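Long-range contacts in 6-pyruvoyl tetrahydropterin synthase (Plasmodium vivax, PDB 2A0S), which belongs to the 6-pyruvoyl tetrahydropterin synthase family, assembles as a hexamer of T-fold subunits, and in this model holds biopterin and zinc ions: residues Y67-S72 / K155-N160; V54-R59 / N160-T165; S133-G138 / Q172-H177. All blocks are in the same frame, centred on the assembly; numbering follows the deposited sequence.

Contacts 1 and 3 are buried and small, whereas contact 2 is larger and only partly buried. Contact 2 joins two neighbouring strands of the main antiparallel sheet by a backbone ladder, with charged and polar groups on one face and apolar ones on the other. Contact 1 lies at one end of that pair, sharing Asn160 with it, and ties the loop before helix 71-85 to the end of helix 151-156 chiefly through one arginine. Contact 3 sets a helix on strand 172-179, next to 161-167, by van der Waals touches, with methyl groups set against side chains and helix backbone. Contacts 1 and 3 both adjoin biopterin: each supplies a different part of a site built between subunits.

Contact 1: Y67-S72 / K155-N160; sequences YVIDFS and KTRSVN. With BIO (biopterin), chain D.
Arg157 reaches the turn at Tyr67-Ile69 with its polar end and makes the largest single contribution to the contact. Its side chain folds back at chi2 (-63°) and chi3 (-57°), which brings NE round to donate to Val68 O at 3.0 Å. The oxygen lies close to the guanidinium plane, yet NE sits above the carbonyl plane rather than on a lone pair. NH2 adds a weak, longer bond to the same oxygen and comes within 3.0 Å of Tyr67 O, while NH1 forms a salt bridge with Asp65, so the guanidinium is tied down from more than one direction.

Apolar contacts are looser. Val68 CG1 meets Val159 CG2 at 4.3 Å, and Ile69 CD1 lies against the aliphatic CG of Arg157.

The same turn also lines a biopterin site. The rings of Tyr67 and Phe71 cover opposite faces of the pterin; Ile69 O accepts from its N2 at 2.8 Å, and Phe71 N donates to its N1 at 3.1 Å. Thr134, Glu135 and Glu168 of a neighbouring subunit bind the same molecule.

Asp70 caps helix 71-85, its OD1 accepting from Ser72 N, and Ser158 is the C-prime residue of a Schellman motif closing helix 151-156. The contact thus joins two helix ends, with Val68 and Ile69 packed on Leu23 of strand 20-40 and Val159 on Leu58 of strand 48-61.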
loop_
_atom_site.group_PDB
_atom_site.type_symbol
_atom_site.label_atom_id
_atom_site.label_comp_id
_atom_site.label_asym_id
_atom_site.label_seq_id
_atom_site.Cartn_x
_atom_site.Cartn_y
_atom_site.Cartn_z
ATOM N N TYR A 67 11.379 23.493 11.167
ATOM C CA TYR A 67 10.571 23.181 9.993
ATOM C C TYR A 67 11.046 23.950 8.767
ATOM O O TYR A 67 11.567 25.061 8.885
ATOM C CB TYR A 67 9.098 23.537 10.228
ATOM C CG TYR A 67 8.404 22.846 11.384
ATOM C CD1 TYR A 67 8.851 21.618 11.876
ATOM C CD2 TYR A 67 7.265 23.409 11.960
ATOM C CE1 TYR A 67 8.198 20.988 12.932
ATOM C CE2 TYR A 67 6.603 22.785 13.010
ATOM C CZ TYR A 67 7.073 21.576 13.489
ATOM O OH TYR A 67 6.417 20.958 14.525
ATOM N N VAL A 68 10.862 23.354 7.592
ATOM C CA VAL A 68 10.887 24.113 6.346
ATOM C C VAL A 68 9.576 24.900 6.328
ATOM O O VAL A 68 9.565 26.118 6.138
ATOM C CB VAL A 68 10.984 23.196 5.099
ATOM C CG1 VAL A 68 10.909 24.018 3.813
ATOM C CG2 VAL A 68 12.265 22.376 5.129
ATOM N N ILE A 69 8.483 24.170 6.550
ATOM C CA ILE A 69 7.135 24.715 6.703
ATOM C C ILE A 69 6.291 23.666 7.442
ATOM O O ILE A 69 6.459 22.466 7.220
ATOM C CB ILE A 69 6.505 25.125 5.329
ATOM C CG1 ILE A 69 5.134 25.792 5.521
ATOM C CG2 ILE A 69 6.440 23.932 4.365
ATOM C CD1 ILE A 69 4.634 26.569 4.307
ATOM N N ASP A 70 5.409 24.122 8.330
ATOM C CA ASP A 70 4.583 23.230 9.150
ATOM C C ASP A 70 3.664 22.352 8.294
ATOM O O ASP A 70 2.930 22.860 7.442
ATOM C CB ASP A 70 3.758 24.049 10.152
ATOM C CG ASP A 70 3.303 23.235 11.357
ATOM O OD1 ASP A 70 2.781 22.112 11.181
ATOM O OD2 ASP A 70 3.456 23.733 12.492
ATOM N N PHE A 71 3.722 21.039 8.527
ATOM C CA PHE A 71 2.894 20.065 7.800
ATOM C C PHE A 71 1.398 20.337 7.941
ATOM O O PHE A 71 0.639 20.150 6.986
ATOM C CB PHE A 71 3.191 18.629 8.258
ATOM C CG PHE A 71 4.383 17.996 7.583
ATOM C CD1 PHE A 71 5.398 17.421 8.341
ATOM C CD2 PHE A 71 4.485 17.958 6.194
ATOM C CE1 PHE A 71 6.505 16.832 7.731
ATOM C CE2 PHE A 71 5.587 17.370 5.574
ATOM C CZ PHE A 71 6.598 16.805 6.345
ATOM N N SER A 72 0.986 20.776 9.130
ATOM C CA SER A 72 -0.419 21.056 9.434
ATOM C C SER A 72 -1.014 22.132 8.523
ATOM O O SER A 72 -2.179 22.039 8.129
ATOM C CB SER A 72 -0.583 21.459 10.901
ATOM O OG SER A 72 0.100 22.668 11.178
ATOM N N LYS A 155 7.752 32.383 0.614
ATOM C CA LYS A 155 9.071 33.007 0.501
ATOM C C LYS A 155 9.699 33.341 1.855
ATOM O O LYS A 155 10.925 33.355 1.981
ATOM C CB LYS A 155 9.012 34.256 -0.383
ATOM C CG LYS A 155 9.016 33.960 -1.875
ATOM C CD LYS A 155 9.433 35.183 -2.675
ATOM C CE LYS A 155 9.631 34.845 -4.144
ATOM N NZ LYS A 155 10.155 36.007 -4.916
ATOM N N THR A 156 8.862 33.608 2.858
ATOM C CA THR A 156 9.339 33.844 4.226
ATOM C C THR A 156 9.853 32.552 4.866
ATOM O O THR A 156 10.690 32.589 5.770
ATOM C CB THR A 156 8.253 34.471 5.135
ATOM O OG1 THR A 156 7.045 33.707 5.048
ATOM C CG2 THR A 156 7.974 35.916 4.734
ATOM N N ARG A 157 9.343 31.420 4.384
ATOM C CA ARG A 157 9.779 30.099 4.836
ATOM C C ARG A 157 10.899 29.545 3.949
ATOM O O ARG A 157 11.305 28.388 4.098
ATOM C CB ARG A 157 8.594 29.124 4.875
ATOM C CG ARG A 157 7.436 29.533 5.796
ATOM C CD ARG A 157 7.844 29.611 7.268
ATOM N NE ARG A 157 8.397 28.353 7.767
ATOM C CZ ARG A 157 8.770 28.134 9.025
ATOM N NH1 ARG A 157 8.650 29.090 9.940
ATOM N NH2 ARG A 157 9.265 26.954 9.372
ATOM N N SER A 158 11.383 30.387 3.032
ATOM C CA SER A 158 12.476 30.076 2.092
ATOM C C SER A 158 12.146 28.985 1.061
ATOM O O SER A 158 13.050 28.379 0.477
ATOM C CB SER A 158 13.788 29.762 2.831
ATOM O OG SER A 158 13.785 28.446 3.359
ATOM N N VAL A 159 10.856 28.752 0.834
ATOM C CA VAL A 159 10.407 27.782 -0.167
ATOM C C VAL A 159 10.615 28.358 -1.567
ATOM O O VAL A 159 10.154 29.463 -1.866
ATOM C CB VAL A 159 8.922 27.380 0.042
ATOM C CG1 VAL A 159 8.477 26.368 -1.012
ATOM C CG2 VAL A 159 8.709 26.817 1.443
ATOM N N ASN A 160 11.321 27.609 -2.411
ATOM C CA ASN A 160 11.627 28.047 -3.775
ATOM C C ASN A 160 11.125 27.087 -4.860
ATOM O O ASN A 160 11.375 27.296 -6.051
ATOM C CB ASN A 160 13.134 28.301 -3.931
ATOM C CG ASN A 160 13.978 27.049 -3.706
ATOM O OD1 ASN A 160 13.481 26.012 -3.265
ATOM N ND2 ASN A 160 15.266 27.150 -4.007
HETATM N N1 BIO D . 6.052 19.955 10.278
HETATM N N2 BIO D . 7.622 20.316 8.617
HETATM C C2 BIO D . 7.226 19.650 9.697
HETATM N N3 BIO D . 8.031 18.625 10.227
HETATM C C4 BIO D . 7.597 17.929 11.365
HETATM O O4 BIO D . 8.295 17.032 11.839
HETATM C C4A BIO D . 6.374 18.273 11.942
HETATM C C8A BIO D . 5.616 19.299 11.369
HETATM N N8 BIO D . 4.437 19.640 11.917
HETATM C C7 BIO D . 3.988 19.014 12.994
HETATM C C6 BIO D . 4.729 17.981 13.576
HETATM N N5 BIO D . 5.914 17.636 13.038
HETATM C C9 BIO D . 4.197 17.260 14.834
HETATM O O9 BIO D . 5.280 16.626 15.529
HETATM C C10 BIO D . 3.115 16.209 14.514
HETATM O O10 BIO D . 3.444 15.485 13.325
HETATM C C11 BIO D . 1.723 16.841 14.403
#

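Contact 2: V54-R59 / N160-T165; sequences VSLRLR and NYMEVT
Arg59 lays its guanidinium flat over one face of the Tyr161 ring, with CZ 4.0 Å from the ring centroid and the planes 7° apart, a cation-pi stack. The arginine chain is extended from CG to NE and runs alongside the tyrosine, so CD also rests on the ring at CD2. At the ring's edge, Tyr161 OH donates to Glu163 OE1 at 2.6 Å, which accepts on its anti lone pair; the ring of His177, on the next strand, also meets that of Tyr161. Arg59 NE turns to Glu22 for a salt bridge.

These groups stand on one face of an antiparallel beta ladder between neighbouring strands of the T-fold sheet. On that face Arg57 and Glu163 lie side by side, with a long salt bridge of 3.9 Å from NH2 to OE2. A water in the guanidinium plane bridges them more closely, accepting from Arg57 NH2 and donating to Glu163 OE2 at 3.0 Å; it also meets Thr165 OG1, which has a further partner in Thr175.

Hydrogen-bonded pairs Ser55-Thr165, Arg57-Glu163 and Arg59-Tyr161 alternate with the non-hydrogen-bonded Leu56-Val164 and Leu58-Met162. Arg57 N to Glu163 O is short, at 2.7 Å, and nearly straight.

The opposite face is apolar and lies under helices 71-85 and 134-149, Leu56 and Leu58 touching Leu74 and Val164 touching Leu142. Here Met162, bent at chi2 and chi3, runs along Leu58: Met162 SD lies 3.6 Å from Leu58 CG, while Met162 CE reaches Leu56 CD1 at 3.9 Å.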
loop_
_atom_site.group_PDB
_atom_site.type_symbol
_atom_site.label_atom_id
_atom_site.label_comp_id
_atom_site.label_asym_id
_atom_site.label_seq_id
_atom_site.Cartn_x
_atom_site.Cartn_y
_atom_site.Cartn_z
ATOM N N VAL A 54 -4.364 14.025 -4.478
ATOM C CA VAL A 54 -3.349 15.069 -4.618
ATOM C C VAL A 54 -2.254 14.924 -3.563
ATOM O O VAL A 54 -2.543 14.801 -2.373
ATOM C CB VAL A 54 -3.967 16.493 -4.519
ATOM C CG1 VAL A 54 -2.907 17.570 -4.747
ATOM C CG2 VAL A 54 -5.099 16.660 -5.514
ATOM N N SER A 55 -1.000 14.928 -4.012
ATOM C CA SER A 55 0.141 15.030 -3.106
ATOM C C SER A 55 0.957 16.279 -3.422
ATOM O O SER A 55 1.092 16.666 -4.586
ATOM C CB SER A 55 1.016 13.777 -3.163
ATOM O OG SER A 55 1.576 13.594 -4.447
ATOM N N LEU A 56 1.489 16.908 -2.378
ATOM C CA LEU A 56 2.247 18.144 -2.522
ATOM C C LEU A 56 3.703 17.969 -2.091
ATOM O O LEU A 56 3.985 17.413 -1.026
ATOM C CB LEU A 56 1.569 19.272 -1.731
ATOM C CG LEU A 56 2.168 20.683 -1.689
ATOM C CD1 LEU A 56 2.239 21.331 -3.069
ATOM C CD2 LEU A 56 1.381 21.559 -0.728
ATOM N N ARG A 57 4.617 18.435 -2.941
ATOM C CA ARG A 57 6.053 18.428 -2.657
ATOM C C ARG A 57 6.627 19.842 -2.676
ATOM O O ARG A 57 6.334 20.628 -3.581
ATOM C CB ARG A 57 6.812 17.557 -3.660
ATOM C CG ARG A 57 6.986 16.112 -3.241
ATOM C CD ARG A 57 7.783 15.337 -4.284
ATOM N NE ARG A 57 7.873 13.910 -3.976
ATOM C CZ ARG A 57 6.963 13.000 -4.320
ATOM N NH1 ARG A 57 7.146 11.728 -3.990
ATOM N NH2 ARG A 57 5.871 13.350 -4.989
ATOM N N LEU A 58 7.449 20.146 -1.673
ATOM C CA LEU A 58 8.068 21.463 -1.508
ATOM C C LEU A 58 9.560 21.338 -1.224
ATOM O O LEU A 58 9.987 20.409 -0.541
ATOM C CB LEU A 58 7.453 22.199 -0.313
ATOM C CG LEU A 58 6.032 22.766 -0.332
ATOM C CD1 LEU A 58 5.030 21.700 0.092
ATOM C CD2 LEU A 58 5.963 23.959 0.612
ATOM N N ARG A 59 10.337 22.301 -1.715
ATOM C CA ARG A 59 11.760 22.394 -1.392
ATOM C C ARG A 59 12.088 23.750 -0.776
ATOM O O ARG A 59 11.614 24.787 -1.244
ATOM C CB ARG A 59 12.622 22.158 -2.634
ATOM C CG ARG A 59 12.578 20.737 -3.167
ATOM C CD ARG A 59 13.325 20.628 -4.483
ATOM N NE ARG A 59 13.038 19.372 -5.173
ATOM C CZ ARG A 59 13.271 19.151 -6.463
ATOM N NH1 ARG A 59 12.973 17.974 -6.995
ATOM N NH2 ARG A 59 13.795 20.101 -7.227
ATOM N N ASN A 160 11.321 27.609 -2.411
ATOM C CA ASN A 160 11.627 28.047 -3.775
ATOM C C ASN A 160 11.125 27.087 -4.860
ATOM O O ASN A 160 11.375 27.296 -6.051
ATOM C CB ASN A 160 13.134 28.301 -3.931
ATOM C CG ASN A 160 13.978 27.049 -3.706
ATOM O OD1 ASN A 160 13.481 26.012 -3.265
ATOM N ND2 ASN A 160 15.266 27.150 -4.007
ATOM N N TYR A 161 10.408 26.047 -4.439
ATOM C CA TYR A 161 9.925 25.009 -5.344
ATOM C C TYR A 161 8.617 24.411 -4.832
ATOM O O TYR A 161 8.532 23.974 -3.682
ATOM C CB TYR A 161 10.995 23.921 -5.505
ATOM C CG TYR A 161 10.642 22.798 -6.459
ATOM C CD1 TYR A 161 10.871 22.922 -7.829
ATOM C CD2 TYR A 161 10.102 21.601 -5.987
ATOM C CE1 TYR A 161 10.557 21.887 -8.706
ATOM C CE2 TYR A 161 9.787 20.563 -6.854
ATOM C CZ TYR A 161 10.015 20.712 -8.211
ATOM O OH TYR A 161 9.704 19.686 -9.072
ATOM N N MET A 162 7.603 24.410 -5.693
ATOM C CA MET A 162 6.307 23.802 -5.393
ATOM C C MET A 162 5.967 22.778 -6.468
ATOM O O MET A 162 6.160 23.034 -7.658
ATOM C CB MET A 162 5.210 24.867 -5.326
ATOM C CG MET A 162 5.269 25.771 -4.102
ATOM S SD MET A 162 4.520 25.046 -2.629
ATOM C CE MET A 162 2.775 25.152 -3.027
ATOM N N GLU A 163 5.462 21.624 -6.045
ATOM C CA GLU A 163 5.169 20.522 -6.956
ATOM C C GLU A 163 3.929 19.754 -6.509
ATOM O O GLU A 163 3.853 19.301 -5.366
ATOM C CB GLU A 163 6.375 19.580 -7.039
ATOM C CG GLU A 163 6.200 18.399 -7.982
ATOM C CD GLU A 163 7.275 17.338 -7.811
ATOM O OE1 GLU A 163 8.449 17.607 -8.143
ATOM O OE2 GLU A 163 6.939 16.223 -7.359
ATOM N N VAL A 164 2.955 19.613 -7.408
ATOM C CA VAL A 164 1.771 18.800 -7.118
ATOM C C VAL A 164 1.694 17.568 -8.020
ATOM O O VAL A 164 1.986 17.639 -9.216
ATOM C CB VAL A 164 0.427 19.602 -7.171
ATOM C CG1 VAL A 164 0.517 20.883 -6.351
ATOM C CG2 VAL A 164 0.006 19.903 -8.600
ATOM N N THR A 165 1.318 16.443 -7.421
ATOM C CA THR A 165 1.047 15.216 -8.155
ATOM C C THR A 165 -0.431 14.883 -8.007
ATOM O O THR A 165 -0.938 14.744 -6.892
ATOM C CB THR A 165 1.910 14.037 -7.644
ATOM O OG1 THR A 165 3.299 14.348 -7.807
ATOM C CG2 THR A 165 1.591 12.750 -8.403
HETATM O O HOH W 1 4.363 15.905 -5.871
HETATM O O HOH W 2 10.495 16.102 -6.685
#

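Contact 3: S133-G138 / Q172-H177; sequences STEEIG and QKATVH. With BIO (biopterin), chain B.
Thr134, Glu135 and Gly138, in the first turns of helix 134-149, rest on Ala174 and Val176 of the edge strand of the subunit's main sheet, and biopterin lies at the helix start. Ser133 precedes them as N-cap, its OG accepting a weak bond from Glu136 N and donating to Gly66 O of a neighbouring subunit.

Thr134 faces two ways. With chi1 at -41°, OG1 stands beside the backbone N, and both donate to biopterin O4, OG1 at 2.8 Å and N at 3.0 Å. The helix N-terminus probably adds a favourable field for this oxygen. The other branch, CG2, reaches Ala174 CB at 3.8 Å.

Glu135 packs its CG on the same methyl, 4.1 Å from Ala174 CB. Bent at chi2 (94°), the chain then turns its carboxylate to the pterin edge, where OE1 accepts from N3 and OE2 from N2, a bidentate pair of hydrogen bonds. OE2 also accepts from Val68 N of the neighbouring subunit, a second bond that would help fix the carboxylate's orientation.

Glu136 points away from the strand and bonds to His131 and Lys130 instead. At Gly138 the helix backbone itself meets a side chain of the strand: Val176 CG2 sits 3.6 Å from Gly138 O, while CG1 lies by Glu135 O.

The helix and strand axes approach to 7.6 Å at 37°. Strand 172-179 pairs with 161-167 on one side, and through Lys173-Thr175 it continues the sheet into a strand of the neighbouring subunit, whose Ile69 and Phe71 also bind the biopterin, as does Glu168 of this chain; Val176 packs further on Leu139 and Leu142 along helix 134-149.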
loop_
_atom_site.group_PDB
_atom_site.type_symbol
_atom_site.label_atom_id
_atom_site.label_comp_id
_atom_site.label_asym_id
_atom_site.label_seq_id
_atom_site.Cartn_x
_atom_site.Cartn_y
_atom_site.Cartn_z
ATOM N N SER A 133 -8.208 16.670 -18.132
ATOM C CA SER A 133 -7.118 15.705 -18.039
ATOM C C SER A 133 -6.385 15.861 -16.711
ATOM O O SER A 133 -6.453 16.917 -16.076
ATOM C CB SER A 133 -6.145 15.875 -19.210
ATOM O OG SER A 133 -5.509 17.140 -19.172
ATOM N N THR A 134 -5.688 14.805 -16.299
ATOM C CA THR A 134 -4.923 14.812 -15.055
ATOM C C THR A 134 -3.847 15.907 -15.081
ATOM O O THR A 134 -3.594 16.565 -14.067
ATOM C CB THR A 134 -4.286 13.428 -14.778
ATOM O OG1 THR A 134 -5.221 12.392 -15.111
ATOM C CG2 THR A 134 -3.914 13.293 -13.317
ATOM N N GLU A 135 -3.242 16.104 -16.253
ATOM C CA GLU A 135 -2.235 17.144 -16.466
ATOM C C GLU A 135 -2.778 18.551 -16.202
ATOM O O GLU A 135 -2.165 19.326 -15.467
ATOM C CB GLU A 135 -1.671 17.068 -17.891
ATOM C CG GLU A 135 -0.792 15.852 -18.176
ATOM C CD GLU A 135 -1.551 14.680 -18.789
ATOM O OE1 GLU A 135 -2.709 14.424 -18.392
ATOM O OE2 GLU A 135 -0.977 14.005 -19.670
ATOM N N GLU A 136 -3.926 18.867 -16.799
ATOM C CA GLU A 136 -4.521 20.203 -16.691
ATOM C C GLU A 136 -5.167 20.478 -15.334
ATOM O O GLU A 136 -5.103 21.605 -14.835
ATOM C CB GLU A 136 -5.517 20.455 -17.826
ATOM C CG GLU A 136 -4.850 20.751 -19.163
ATOM C CD GLU A 136 -5.836 21.150 -20.246
ATOM O OE1 GLU A 136 -6.647 22.075 -20.017
ATOM O OE2 GLU A 136 -5.788 20.542 -21.334
ATOM N N ILE A 137 -5.789 19.455 -14.747
ATOM C CA ILE A 137 -6.316 19.550 -13.381
ATOM C C ILE A 137 -5.163 19.780 -12.397
ATOM O O ILE A 137 -5.296 20.550 -11.444
ATOM C CB ILE A 137 -7.149 18.295 -12.986
ATOM C CG1 ILE A 137 -8.395 18.175 -13.874
ATOM C CG2 ILE A 137 -7.568 18.353 -11.518
ATOM C CD1 ILE A 137 -9.075 16.813 -13.827
ATOM N N GLY A 138 -4.031 19.125 -12.653
ATOM C CA GLY A 138 -2.808 19.318 -11.873
ATOM C C GLY A 138 -2.317 20.756 -11.863
ATOM O O GLY A 138 -2.013 21.303 -10.800
ATOM N N GLN A 172 -2.343 5.816 -12.661
ATOM C CA GLN A 172 -2.075 6.938 -13.567
ATOM C C GLN A 172 -1.882 8.257 -12.818
ATOM O O GLN A 172 -2.812 8.761 -12.185
ATOM C CB GLN A 172 -3.208 7.079 -14.587
ATOM C CG GLN A 172 -3.371 5.886 -15.519
ATOM C CD GLN A 172 -4.646 5.946 -16.346
ATOM O OE1 GLN A 172 -5.249 7.009 -16.511
ATOM N NE2 GLN A 172 -5.061 4.801 -16.872
ATOM N N LYS A 173 -0.674 8.813 -12.909
ATOM C CA LYS A 173 -0.322 10.044 -12.199
ATOM C C LYS A 173 0.265 11.111 -13.123
ATOM O O LYS A 173 0.977 10.794 -14.080
ATOM C CB LYS A 173 0.673 9.751 -11.071
ATOM C CG LYS A 173 0.126 8.894 -9.941
ATOM C CD LYS A 173 1.151 8.728 -8.827
ATOM C CE LYS A 173 0.582 7.944 -7.651
ATOM N NZ LYS A 173 0.233 6.540 -8.011
ATOM N N ALA A 174 -0.040 12.372 -12.825
ATOM C CA ALA A 174 0.573 13.510 -13.509
ATOM C C ALA A 174 1.159 14.486 -12.492
ATOM O O ALA A 174 0.531 14.791 -11.477
ATOM C CB ALA A 174 -0.429 14.208 -14.410
ATOM N N THR A 175 2.362 14.972 -12.779
ATOM C CA THR A 175 3.094 15.834 -11.860
ATOM C C THR A 175 3.541 17.128 -12.543
ATOM O O THR A 175 4.175 17.099 -13.599
ATOM C CB THR A 175 4.309 15.088 -11.252
ATOM O OG1 THR A 175 3.856 13.902 -10.590
ATOM C CG2 THR A 175 5.045 15.958 -10.248
ATOM N N VAL A 176 3.183 18.258 -11.937
ATOM C CA VAL A 176 3.596 19.577 -12.422
ATOM C C VAL A 176 4.265 20.371 -11.300
ATOM O O VAL A 176 4.029 20.106 -10.119
ATOM C CB VAL A 176 2.412 20.389 -13.036
ATOM C CG1 VAL A 176 1.871 19.697 -14.284
ATOM C CG2 VAL A 176 1.300 20.612 -12.018
ATOM N N HIS A 177 5.103 21.336 -11.673
ATOM C CA HIS A 177 5.851 22.123 -10.693
ATOM C C HIS A 177 5.996 23.594 -11.077
ATOM O O HIS A 177 5.758 23.978 -12.224
ATOM C CB HIS A 177 7.234 21.505 -10.453
ATOM C CG HIS A 177 8.161 21.616 -11.625
ATOM N ND1 HIS A 177 8.291 20.620 -12.570
ATOM C CD2 HIS A 177 9.006 22.604 -12.003
ATOM C CE1 HIS A 177 9.175 20.991 -13.478
ATOM N NE2 HIS A 177 9.623 22.191 -13.158
HETATM N N1 BIO B . -3.856 10.138 -20.563
HETATM N N2 BIO B . -1.993 11.471 -20.237
HETATM C C2 BIO B . -3.248 11.159 -19.932
HETATM N N3 BIO B . -3.938 11.891 -18.949
HETATM C C4 BIO B . -5.262 11.548 -18.636
HETATM O O4 BIO B . -5.875 12.184 -17.778
HETATM C C4A BIO B . -5.860 10.483 -19.310
HETATM C C8A BIO B . -5.125 9.790 -20.277
HETATM N N8 BIO B . -5.692 8.764 -20.934
HETATM C C7 BIO B . -6.939 8.404 -20.676
HETATM C C6 BIO B . -7.687 9.081 -19.708
HETATM N N5 BIO B . -7.130 10.114 -19.048
HETATM C C9 BIO B . -9.144 8.656 -19.418
HETATM O O9 BIO B . -9.856 9.738 -18.801
HETATM C C10 BIO B . -9.239 7.409 -18.516
HETATM O O10 BIO B . -8.255 7.454 -17.478
HETATM C C11 BIO B . -9.121 6.112 -19.327
#